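Side-chain contact in cytochrome b5 reductase 4 (Homo sapiens, PDB 3LF5), which binds heme in its cytochrome b5 domain and probably passes electrons from NADH through its reductase domain to that heme: residues Thr56-Phe59 / Asp60-His63. Sequence-based numbering, arbitrary orientation.
Sequences TELF and DQVH. With HEM (protoporphyrin IX containing Fe), chain C.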
loop_
_atom_site.group_PDB
_atom_site.type_symbol
_atom_site.label_atom_id
_atom_site.label_comp_id
_atom_site.label_asym_id
_atom_site.label_seq_id
_atom_site.Cartn_x
_atom_site.Cartn_y
_atom_site.Cartn_z
ATOM N N THR A 56 -6.557 -0.051 -7.383
ATOM C CA THR A 56 -7.621 0.422 -8.244
ATOM C C THR A 56 -7.423 1.872 -8.676
ATOM O O THR A 56 -7.580 2.206 -9.855
ATOM C CB THR A 56 -8.989 0.292 -7.535
ATOM O OG1 THR A 56 -9.144 -1.064 -7.108
ATOM C CG2 THR A 56 -10.135 0.641 -8.487
ATOM N N GLU A 57 -7.106 2.745 -7.731
ATOM C CA GLU A 57 -6.923 4.171 -8.082
ATOM C C GLU A 57 -5.764 4.395 -9.029
ATOM O O GLU A 57 -5.897 5.121 -10.007
ATOM C CB GLU A 57 -6.748 5.039 -6.833
ATOM C CG GLU A 57 -6.825 6.541 -7.016
ATOM C CD GLU A 57 -6.770 7.265 -5.674
ATOM O OE1 GLU A 57 -6.254 8.397 -5.633
ATOM O OE2 GLU A 57 -7.220 6.682 -4.654
ATOM N N LEU A 58 -4.628 3.764 -8.753
ATOM C CA LEU A 58 -3.492 3.883 -9.648
ATOM C C LEU A 58 -3.861 3.360 -11.045
ATOM O O LEU A 58 -3.529 3.980 -12.054
ATOM C CB LEU A 58 -2.293 3.111 -9.101
ATOM C CG LEU A 58 -1.571 3.748 -7.910
ATOM C CD1 LEU A 58 -0.600 2.751 -7.251
ATOM C CD2 LEU A 58 -0.827 5.016 -8.354
ATOM N N PHE A 59 -4.494 2.193 -11.083
ATOM C CA PHE A 59 -4.886 1.558 -12.349
ATOM C C PHE A 59 -5.800 2.505 -13.148
ATOM O O PHE A 59 -5.634 2.685 -14.357
ATOM C CB PHE A 59 -5.607 0.235 -12.021
ATOM C CG PHE A 59 -6.039 -0.577 -13.219
ATOM C CD1 PHE A 59 -5.236 -1.590 -13.706
ATOM C CD2 PHE A 59 -7.234 -0.316 -13.874
ATOM C CE1 PHE A 59 -5.641 -2.338 -14.819
ATOM C CE2 PHE A 59 -7.627 -1.035 -14.976
ATOM C CZ PHE A 59 -6.812 -2.042 -15.446
ATOM N N ASP A 60 -6.761 3.103 -12.445
ATOM C CA ASP A 60 -7.735 3.957 -13.106
ATOM C C ASP A 60 -7.110 5.272 -13.582
ATOM O O ASP A 60 -7.635 5.914 -14.476
ATOM C CB ASP A 60 -8.918 4.240 -12.193
ATOM C CG ASP A 60 -9.867 3.077 -12.078
ATOM O OD1 ASP A 60 -9.719 2.091 -12.833
ATOM O OD2 ASP A 60 -10.761 3.156 -11.216
ATOM N N GLN A 61 -6.028 5.691 -12.958
ATOM C CA GLN A 61 -5.376 6.943 -13.348
ATOM C C GLN A 61 -4.513 6.805 -14.587
ATOM O O GLN A 61 -4.170 7.812 -15.207
ATOM C CB GLN A 61 -4.617 7.539 -12.170
ATOM C CG GLN A 61 -3.225 7.150 -11.912
ATOM C CD GLN A 61 -2.627 7.955 -10.744
ATOM O OE1 GLN A 61 -3.358 8.437 -9.881
ATOM N NE2 GLN A 61 -1.303 8.071 -10.708
ATOM N N VAL A 62 -4.167 5.566 -14.954
ATOM C CA VAL A 62 -3.320 5.345 -16.120
ATOM C C VAL A 62 -4.023 4.628 -17.259
ATOM O O VAL A 62 -3.737 4.913 -18.420
ATOM C CB VAL A 62 -2.013 4.617 -15.732
ATOM C CG1 VAL A 62 -2.240 3.282 -15.051
ATOM C CG2 VAL A 62 -1.096 4.522 -16.940
ATOM N N HIS A 63 -4.910 3.678 -16.971
ATOM C CA HIS A 63 -5.565 2.911 -18.030
ATOM C C HIS A 63 -6.818 2.221 -17.531
ATOM O O HIS A 63 -6.873 1.008 -17.370
ATOM C CB HIS A 63 -4.623 1.894 -18.691
ATOM C CG HIS A 63 -3.726 1.152 -17.748
ATOM N ND1 HIS A 63 -4.188 0.453 -16.656
ATOM C CD2 HIS A 63 -2.403 0.911 -17.807
ATOM C CE1 HIS A 63 -3.171 -0.141 -16.060
ATOM N NE2 HIS A 63 -2.071 0.114 -16.747
HETATM C CHA HEM C . 0.576 0.412 -19.586
HETATM C CHB HEM C . 1.156 1.839 -14.993
HETATM C CHC HEM C . -1.303 -1.978 -13.454
HETATM C CHD HEM C . -1.720 -3.517 -17.990
HETATM C C1A HEM C . 0.938 1.112 -18.469
HETATM C C2A HEM C . 1.654 2.354 -18.443
HETATM C C3A HEM C . 1.827 2.742 -17.194
HETATM C C4A HEM C . 1.213 1.744 -16.357
HETATM C CMA HEM C . 2.515 4.026 -16.677
HETATM C CAA HEM C . 2.113 3.096 -19.691
HETATM C CBA HEM C . 0.982 4.078 -19.937
HETATM C CGA HEM C . 1.344 5.158 -20.892
HETATM O O1A HEM C . 0.344 5.762 -21.344
HETATM O O2A HEM C . 2.554 5.394 -21.191
HETATM C C1B HEM C . 0.487 0.977 -14.170
HETATM C C2B HEM C . 0.349 1.100 -12.737
HETATM C C3B HEM C . -0.330 0.043 -12.306
HETATM C C4B HEM C . -0.654 -0.778 -13.461
HETATM C CMB HEM C . 0.910 2.253 -11.893
HETATM C CAB HEM C . -0.721 -0.242 -10.840
HETATM C CBB HEM C . -1.906 -0.782 -10.533
HETATM C C1C HEM C . -1.550 -2.766 -14.540
HETATM C C2C HEM C . -2.137 -4.087 -14.562
HETATM C C3C HEM C . -2.236 -4.464 -15.828
HETATM C C4C HEM C . -1.724 -3.431 -16.643
HETATM C CMC HEM C . -2.581 -4.902 -13.352
HETATM C CAC HEM C . -2.761 -5.761 -16.443
HETATM C CBC HEM C . -3.831 -6.347 -15.945
HETATM C C1D HEM C . -1.270 -2.557 -18.837
HETATM C C2D HEM C . -1.523 -2.561 -20.247
HETATM C C3D HEM C . -0.795 -1.338 -20.763
HETATM C C4D HEM C . -0.187 -0.721 -19.605
HETATM C CMD HEM C . -2.345 -3.600 -21.029
HETATM C CAD HEM C . -0.796 -0.852 -22.215
HETATM C CBD HEM C . -2.122 -0.134 -22.520
HETATM C CGD HEM C . -2.035 0.302 -23.974
HETATM O O1D HEM C . -1.755 -0.551 -24.849
HETATM O O2D HEM C . -2.231 1.516 -24.227
HETATM N NA HEM C . 0.690 0.751 -17.157
HETATM N NB HEM C . -0.135 -0.173 -14.592
HETATM N NC HEM C . -1.313 -2.394 -15.846
HETATM N ND HEM C . -0.502 -1.480 -18.485
HETATM FE FE HEM C . -0.337 -0.848 -16.517
#
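H63 turns the edge of its imidazole toward the face of F59, four residues earlier in the chain. The ring centroids lie 4.6 Å apart and the planes stand at 75°, a T-shaped pair in which CE1 of H63 comes within 3.5 Å of CD1 of F59. The phenyl group of F59 swings to the heme side of the helix because its CG stands opposite the backbone N (chi1 -178°); there a flat, apolar side chain can wall the imidazole and still meet the porphyrin rim at C2C. Y68 adds a further edge-to-face partner.

Metal coordination fixes the other end of H63: NE2 binds the heme iron at 2.0 Å. Histidine suits the place because one nitrogen can serve the metal while the rest of the ring packs. V62 divides its two methyls, CG1 over the imidazole face and CG2 at 3.4 Å from C3A of the porphyrin, so its branched side chain packs between the axial imidazole and the porphyrin.

Backbone hydrogen bonds bring these groups into place. D60 N bonds to T56 O in regular helical fashion, but Q61 N makes only weak bonds to E57 O and L58 O. F59 O then accepts two donors, V62 N from well above the carbonyl plane and H63 N at 2.9 Å, with an N-H...O angle of 166°.

On the flank facing R27, the D60 carboxylate sets OD1 at the phenyl edge of F59, 3.6 Å from CD2, and answers the arginine's charge in a salt bridge. On another flank, the apolar branch CD2 of L58 lies alongside the extended Q61 chain, near its amide. In the cytochrome b5 fold, H63 is one of two axial histidines; H40 binds the same iron, completing the bis-histidine heme site.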